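Local coordinates for DNA processing protein DprA (Streptococcus pneumoniae, PDB 3UQZ) that binds single-stranded DNA cooperatively during natural transformation, protects it from nucleases and helps load the RecA recombinase onto it, at residues A[99-102]-A[103-106]; A[123-126]-A[127-131]; A[178-181]-A[182-186]. One frame throughout, in Å; residues are numbered along the deposited sequence.

Interaction 1 of 3, residues A[99-102]-A[103-106]; sequences GNLD and LLKF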
loop_
_atom_site.group_PDB
_atom_site.type_symbol
_atom_site.label_atom_id
_atom_site.label_comp_id
_atom_site.label_asym_id
_atom_site.label_seq_id
_atom_site.Cartn_x
_atom_site.Cartn_y
_atom_site.Cartn_z
ATOM N N GLY A 99 17.681 -28.464 -17.947
ATOM C CA GLY A 99 18.447 -27.240 -18.094
ATOM C C GLY A 99 19.716 -27.156 -17.270
ATOM O O GLY A 99 20.323 -28.171 -16.912
ATOM N N ASN A 100 20.117 -25.911 -16.979
ATOM C CA ASN A 100 21.338 -25.561 -16.280
ATOM C C ASN A 100 21.133 -25.375 -14.784
ATOM O O ASN A 100 20.488 -24.408 -14.358
ATOM C CB ASN A 100 21.955 -24.307 -16.930
ATOM C CG ASN A 100 23.322 -23.913 -16.442
ATOM O OD1 ASN A 100 24.078 -24.699 -15.841
ATOM N ND2 ASN A 100 23.678 -22.678 -16.739
ATOM N N LEU A 101 21.746 -26.277 -13.981
ATOM C CA LEU A 101 21.693 -26.234 -12.519
ATOM C C LEU A 101 22.461 -25.057 -11.931
ATOM O O LEU A 101 22.290 -24.781 -10.746
ATOM C CB LEU A 101 22.215 -27.540 -11.898
ATOM C CG LEU A 101 21.296 -28.756 -11.862
ATOM C CD1 LEU A 101 21.919 -29.866 -11.030
ATOM C CD2 LEU A 101 19.930 -28.420 -11.293
ATOM N N ASP A 102 23.312 -24.377 -12.729
ATOM C CA ASP A 102 24.107 -23.241 -12.250
ATOM C C ASP A 102 23.250 -22.062 -11.793
ATOM O O ASP A 102 23.670 -21.304 -10.917
ATOM C CB ASP A 102 25.144 -22.799 -13.291
ATOM C CG ASP A 102 26.301 -23.770 -13.478
ATOM O OD1 ASP A 102 26.630 -24.507 -12.509
ATOM O OD2 ASP A 102 26.897 -23.777 -14.583
ATOM N N LEU A 103 22.026 -21.951 -12.343
ATOM C CA LEU A 103 21.058 -20.915 -12.003
ATOM C C LEU A 103 20.659 -20.970 -10.527
ATOM O O LEU A 103 20.288 -19.936 -9.967
ATOM C CB LEU A 103 19.825 -21.011 -12.912
ATOM C CG LEU A 103 19.903 -20.261 -14.259
ATOM C CD1 LEU A 103 20.701 -21.022 -15.269
ATOM C CD2 LEU A 103 18.543 -20.100 -14.851
ATOM N N LEU A 104 20.813 -22.148 -9.878
ATOM C CA LEU A 104 20.518 -22.329 -8.450
ATOM C C LEU A 104 21.591 -21.684 -7.567
ATOM O O LEU A 104 21.392 -21.581 -6.360
ATOM C CB LEU A 104 20.385 -23.822 -8.091
ATOM C CG LEU A 104 19.267 -24.650 -8.724
ATOM C CD1 LEU A 104 19.412 -26.132 -8.324
ATOM C CD2 LEU A 104 17.876 -24.132 -8.316
ATOM N N LYS A 105 22.741 -21.279 -8.157
ATOM C CA LYS A 105 23.864 -20.672 -7.418
ATOM C C LYS A 105 23.723 -19.147 -7.291
ATOM O O LYS A 105 24.440 -18.521 -6.511
ATOM C CB LYS A 105 25.215 -21.034 -8.071
ATOM C CG LYS A 105 25.577 -22.516 -8.021
ATOM C CD LYS A 105 26.826 -22.796 -8.850
ATOM C CE LYS A 105 27.028 -24.266 -9.126
ATOM N NZ LYS A 105 28.104 -24.491 -10.126
ATOM N N PHE A 106 22.788 -18.562 -8.048
ATOM C CA PHE A 106 22.563 -17.125 -8.096
ATOM C C PHE A 106 21.469 -16.613 -7.156
ATOM O O PHE A 106 20.572 -17.393 -6.792
ATOM C CB PHE A 106 22.229 -16.723 -9.533
ATOM C CG PHE A 106 23.390 -16.810 -10.478
ATOM C CD1 PHE A 106 24.415 -15.870 -10.434
ATOM C CD2 PHE A 106 23.464 -17.828 -11.422
ATOM C CE1 PHE A 106 25.483 -15.935 -11.332
ATOM C CE2 PHE A 106 24.528 -17.893 -12.321
ATOM C CZ PHE A 106 25.521 -16.936 -12.284
#

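Interaction 2 of 3, residues A[123-126]-A[127-131]; sequences KSVE and KVIQG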
loop_
_atom_site.group_PDB
_atom_site.type_symbol
_atom_site.label_atom_id
_atom_site.label_comp_id
_atom_site.label_asym_id
_atom_site.label_seq_id
_atom_site.Cartn_x
_atom_site.Cartn_y
_atom_site.Cartn_z
ATOM N N LYS A 123 2.166 -5.222 -17.438
ATOM C CA LYS A 123 3.101 -4.108 -17.669
ATOM C C LYS A 123 3.782 -3.675 -16.357
ATOM O O LYS A 123 4.937 -3.240 -16.383
ATOM C CB LYS A 123 2.412 -2.912 -18.357
ATOM C CG LYS A 123 1.921 -3.153 -19.785
ATOM C CD LYS A 123 2.870 -2.644 -20.859
ATOM C CE LYS A 123 2.619 -3.328 -22.182
ATOM N NZ LYS A 123 3.752 -3.131 -23.121
ATOM N N SER A 124 3.069 -3.829 -15.215
ATOM C CA SER A 124 3.567 -3.509 -13.872
ATOM C C SER A 124 4.722 -4.440 -13.519
ATOM O O SER A 124 5.759 -3.975 -13.051
ATOM C CB SER A 124 2.459 -3.657 -12.830
ATOM O OG SER A 124 1.319 -2.896 -13.182
ATOM N N VAL A 125 4.544 -5.751 -13.772
ATOM C CA VAL A 125 5.537 -6.804 -13.521
ATOM C C VAL A 125 6.771 -6.555 -14.387
ATOM O O VAL A 125 7.892 -6.575 -13.875
ATOM C CB VAL A 125 4.918 -8.208 -13.740
ATOM C CG1 VAL A 125 5.967 -9.301 -13.698
ATOM C CG2 VAL A 125 3.849 -8.488 -12.708
ATOM N N GLU A 126 6.551 -6.268 -15.687
ATOM C CA GLU A 126 7.602 -5.968 -16.662
ATOM C C GLU A 126 8.454 -4.770 -16.226
ATOM O O GLU A 126 9.679 -4.842 -16.310
ATOM C CB GLU A 126 6.995 -5.758 -18.055
ATOM C CG GLU A 126 8.030 -5.611 -19.156
ATOM C CD GLU A 126 7.520 -5.213 -20.529
ATOM O OE1 GLU A 126 6.481 -4.516 -20.618
ATOM O OE2 GLU A 126 8.189 -5.575 -21.523
ATOM N N LYS A 127 7.804 -3.696 -15.730
ATOM C CA LYS A 127 8.454 -2.472 -15.262
ATOM C C LYS A 127 9.328 -2.761 -14.029
ATOM O O LYS A 127 10.496 -2.363 -14.019
ATOM C CB LYS A 127 7.405 -1.377 -14.973
ATOM C CG LYS A 127 7.986 -0.010 -14.609
ATOM C CD LYS A 127 6.887 0.974 -14.238
ATOM C CE LYS A 127 7.405 2.311 -13.761
ATOM N NZ LYS A 127 7.802 2.267 -12.330
ATOM N N VAL A 128 8.773 -3.463 -13.013
ATOM C CA VAL A 128 9.495 -3.853 -11.797
ATOM C C VAL A 128 10.714 -4.747 -12.144
ATOM O O VAL A 128 11.809 -4.484 -11.646
ATOM C CB VAL A 128 8.569 -4.476 -10.712
ATOM C CG1 VAL A 128 9.364 -4.964 -9.492
ATOM C CG2 VAL A 128 7.490 -3.485 -10.285
ATOM N N ILE A 129 10.538 -5.754 -13.027
ATOM C CA ILE A 129 11.624 -6.649 -13.439
ATOM C C ILE A 129 12.738 -5.898 -14.171
ATOM O O ILE A 129 13.910 -6.125 -13.873
ATOM C CB ILE A 129 11.108 -7.911 -14.182
ATOM C CG1 ILE A 129 10.412 -8.861 -13.181
ATOM C CG2 ILE A 129 12.240 -8.641 -14.963
ATOM C CD1 ILE A 129 9.595 -9.907 -13.799
ATOM N N GLN A 130 12.376 -4.979 -15.091
ATOM C CA GLN A 130 13.343 -4.167 -15.834
ATOM C C GLN A 130 14.234 -3.372 -14.873
ATOM O O GLN A 130 15.448 -3.372 -15.041
ATOM C CB GLN A 130 12.631 -3.248 -16.832
ATOM C CG GLN A 130 12.292 -3.931 -18.155
ATOM C CD GLN A 130 11.183 -3.257 -18.951
ATOM O OE1 GLN A 130 10.594 -2.240 -18.553
ATOM N NE2 GLN A 130 10.864 -3.829 -20.104
ATOM N N GLY A 131 13.629 -2.799 -13.830
ATOM C CA GLY A 131 14.305 -2.042 -12.780
ATOM C C GLY A 131 15.227 -2.856 -11.890
ATOM O O GLY A 131 16.042 -2.276 -11.170
HETATM O O HOH W 1 11.458 -6.177 -21.828
#

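Interaction 3 of 3, residues A[178-181]-A[182-186]; sequences KRLQ and DYIGN. With SO4 (sulfate ion), chain E.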
loop_
_atom_site.group_PDB
_atom_site.type_symbol
_atom_site.label_atom_id
_atom_site.label_comp_id
_atom_site.label_asym_id
_atom_site.label_seq_id
_atom_site.Cartn_x
_atom_site.Cartn_y
_atom_site.Cartn_z
ATOM N N LYS A 178 3.872 -24.166 -24.320
ATOM C CA LYS A 178 4.814 -25.217 -24.718
ATOM C C LYS A 178 6.166 -24.672 -25.164
ATOM O O LYS A 178 7.178 -25.058 -24.584
ATOM C CB LYS A 178 4.224 -26.164 -25.766
ATOM C CG LYS A 178 5.170 -27.310 -26.121
ATOM C CD LYS A 178 4.705 -28.117 -27.311
ATOM C CE LYS A 178 5.840 -28.815 -28.016
ATOM N NZ LYS A 178 6.383 -29.946 -27.235
ATOM N N ARG A 179 6.176 -23.751 -26.146
ATOM C CA ARG A 179 7.396 -23.143 -26.695
ATOM C C ARG A 179 8.251 -22.466 -25.647
ATOM O O ARG A 179 9.478 -22.603 -25.694
ATOM C CB ARG A 179 7.091 -22.180 -27.869
ATOM C CG ARG A 179 6.517 -22.859 -29.115
ATOM C CD ARG A 179 7.587 -23.345 -30.045
ATOM N NE ARG A 179 7.013 -23.913 -31.262
ATOM C CZ ARG A 179 6.803 -25.210 -31.459
ATOM N NH1 ARG A 179 7.111 -26.094 -30.521
ATOM N NH2 ARG A 179 6.289 -25.631 -32.605
ATOM N N LEU A 180 7.610 -21.752 -24.696
ATOM C CA LEU A 180 8.281 -21.070 -23.582
ATOM C C LEU A 180 8.881 -22.088 -22.601
ATOM O O LEU A 180 10.011 -21.887 -22.166
ATOM C CB LEU A 180 7.322 -20.091 -22.875
ATOM C CG LEU A 180 7.895 -19.168 -21.789
ATOM C CD1 LEU A 180 8.919 -18.207 -22.361
ATOM C CD2 LEU A 180 6.795 -18.395 -21.120
ATOM N N GLN A 181 8.158 -23.191 -22.298
ATOM C CA GLN A 181 8.652 -24.251 -21.407
ATOM C C GLN A 181 9.852 -24.956 -22.048
ATOM O O GLN A 181 10.854 -25.207 -21.367
ATOM C CB GLN A 181 7.538 -25.267 -21.058
ATOM C CG GLN A 181 7.947 -26.237 -19.946
ATOM C CD GLN A 181 6.871 -27.201 -19.544
ATOM O OE1 GLN A 181 5.740 -26.819 -19.243
ATOM N NE2 GLN A 181 7.219 -28.477 -19.494
ATOM N N ASP A 182 9.742 -25.262 -23.356
ATOM C CA ASP A 182 10.796 -25.909 -24.136
ATOM C C ASP A 182 12.052 -25.053 -24.164
ATOM O O ASP A 182 13.142 -25.592 -23.956
ATOM C CB ASP A 182 10.321 -26.209 -25.566
ATOM C CG ASP A 182 9.537 -27.495 -25.726
ATOM O OD1 ASP A 182 9.878 -28.492 -25.046
ATOM O OD2 ASP A 182 8.642 -27.537 -26.591
ATOM N N TYR A 183 11.896 -23.726 -24.380
ATOM C CA TYR A 183 13.012 -22.786 -24.425
ATOM C C TYR A 183 13.680 -22.629 -23.070
ATOM O O TYR A 183 14.911 -22.635 -23.008
ATOM C CB TYR A 183 12.596 -21.416 -25.013
ATOM C CG TYR A 183 13.712 -20.401 -24.947
ATOM C CD1 TYR A 183 14.840 -20.527 -25.755
ATOM C CD2 TYR A 183 13.703 -19.383 -23.995
ATOM C CE1 TYR A 183 15.908 -19.637 -25.647
ATOM C CE2 TYR A 183 14.763 -18.483 -23.882
ATOM C CZ TYR A 183 15.856 -18.602 -24.726
ATOM O OH TYR A 183 16.919 -17.740 -24.613
ATOM N N ILE A 184 12.874 -22.464 -21.993
ATOM C CA ILE A 184 13.381 -22.344 -20.628
ATOM C C ILE A 184 14.158 -23.622 -20.285
ATOM O O ILE A 184 15.225 -23.531 -19.694
ATOM C CB ILE A 184 12.284 -21.939 -19.597
ATOM C CG1 ILE A 184 11.819 -20.488 -19.827
ATOM C CG2 ILE A 184 12.750 -22.136 -18.128
ATOM C CD1 ILE A 184 10.486 -20.160 -19.154
ATOM N N GLY A 185 13.690 -24.768 -20.764
ATOM C CA GLY A 185 14.381 -26.041 -20.585
ATOM C C GLY A 185 15.690 -26.129 -21.341
ATOM O O GLY A 185 16.605 -26.817 -20.900
ATOM N N ASN A 186 15.798 -25.417 -22.474
ATOM C CA ASN A 186 17.004 -25.372 -23.306
ATOM C C ASN A 186 18.098 -24.474 -22.711
ATOM O O ASN A 186 19.183 -24.960 -22.379
ATOM C CB ASN A 186 16.675 -24.863 -24.713
ATOM C CG ASN A 186 15.836 -25.772 -25.551
ATOM O OD1 ASN A 186 16.060 -26.989 -25.607
ATOM N ND2 ASN A 186 14.897 -25.177 -26.291
HETATM S S SO4 E . 6.871 -29.524 -32.423
HETATM O O1 SO4 E . 7.317 -29.186 -31.057
HETATM O O2 SO4 E . 7.952 -30.173 -33.153
HETATM O O3 SO4 E . 5.738 -30.441 -32.352
HETATM O O4 SO4 E . 6.430 -28.307 -33.124
HETATM O O HOH W 2 9.165 -30.706 -27.112
HETATM O O HOH W 3 9.271 -25.981 -28.700
#

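Interaction 1 of 3, residues A[99-102]-A[103-106]
Asp-102 and Lys-105 both turn CG beside their backbone N (chi1 -71° and -65°), and the lysine, extended beyond CG, brings NZ to the aspartate; the two side chains lie alongside each other, pointing the same way. Lys-105 NZ meets Asp-102 OD1 at 2.8 Å in a salt bridge, approaching from above the carboxylate plane. In addition, Lys-105 N donates to Asp-102 O at 2.9 Å, joining the same residues through the backbone. One residue earlier, Leu-104 N bonds to Leu-101 O at 3.1 Å. These i to i+3 bonds mark a 3-10 turn on the connection from strand 94-99 to strand 108-113, entered through an Asx turn in which Asn-100 OD1 accepts from Asp-102 N at 3.2 Å. Beside the turn, Leu-101 and Leu-104 run in the same direction and touch through CD2 and CD1, 3.8 Å apart. Both leucines also pack on Phe-74 of strand 73-75 and Leu-189 of strand 189-192, pressing this side onto the sheet. Leu-103 crosses Asn-100 at about a right angle, its CD1 lying 3.7 Å from Asn-100 ND2, and reaches Ile-162. The Phe-106 ring brings CD2 to 3.5 Å from Asp-102 O.

Interaction 2 of 3, residues A[123-126]-A[127-131]
Helix 119-130, the helical link of the beta-alpha-beta unit between strands 108-113 and 137-140 in the Rossmann-like part of DprA, carries this contact in residues 123-130. Regular i to i+4 backbone bonds run through it, among them Ile-129 N to Val-125 O at 2.9 Å and Gln-130 N to Glu-126 O at 3.0 Å. On the buried side, Val-125 CG1 and Ile-129 CD1 meet at 3.7 Å, the two side chains lying side by side and both packing against helix 146-157. On another side, Ser-124 touches Leu-252 and Val-128 touches Ile-251 of the second subunit, so this helix contributes to the dimer interface. The polar pair is Glu-126 and Gln-130. With CG anti to the backbone N (chi1 -173°) and an extended chain, Glu-126 brings its carboxylate to the amide of Gln-130, crossing it at a slant with the planes 35° apart. Gln-130 NE2 lies 3.5 Å from Glu-126 CG and donates to a water at 3.0 Å, which in turn gives a weak bond to Glu-126 OE2. Lys-123 NZ stands 4.0 Å from Glu-126 OE1, a long salt bridge. With Glu-126 held by a weak water bond and a long salt bridge, the backbone bonds and apolar packing probably contribute more to holding this helix together.

Interaction 3 of 3, residues A[178-181]-A[182-186]
The Arg-179 guanidinium meets its partners at its edge: sulfate O1 in its plane, and sulfate O4 and Asp-182 OD2 near it. A water joins the two residues, accepting from Arg-179 NH1 at 2.8 Å and donating to Asp-182 OD2 at 2.7 Å. The sulfate ion probably comes from the crystallisation liquor. Arg-179 NH2 donates to sulfate O4 at 2.7 Å, and NH1 to O1 at 3.1 Å; two fairly straight bonds, each at 161°, thus grip the anion. The carboxylate of Asp-182 has a second basic neighbour in Lys-178, whose side chain crosses it at a slant. Lys-178 starts with CG anti to the backbone N (chi1 -176°) and bends at its last torsion, placing NZ 3.4 Å from Asp-182 OD2 in a salt bridge whose hydrogen bond is weak. Another water links Lys-178 NZ to Asp-182 OD1. This positive cluster would be expected to favour the ionised carboxylate. Along the inner side, Leu-180 CG packs on Ile-184 CD1 at 3.8 Å; the leucine leans on helix 146-157, while Ile-184 reaches Thr-161 and Ala-163 of strand 161-164. Gln-181 NE2 is bonded to Val-171 O. An apolar side against the fold and a charged side away from it make helix 178-187 amphipathic; it is the connection between parallel strands 161-164 and 189-192 in the Rossmann-like beta-alpha-beta fold.

From the N terminus the three contacts follow in series, each between adjoining segments, so none nests within or crosses another and each closes only a turn or two. Interaction 1 shapes the connection that leaves strand 94-99 and leads into strand 108-113. Interaction 2 lies on the helix following that strand, and interaction 3 on the helix between strands 161-164 and 189-192. Interactions 1 and 3 come within about 3 Å of each other between nearest atoms, and both reach strand 161-164. Helix 146-157 is shared by interactions 2 and 3, whose centres stand 22 Å apart. Residues of 123-131 alone among the three contacts meet the second subunit.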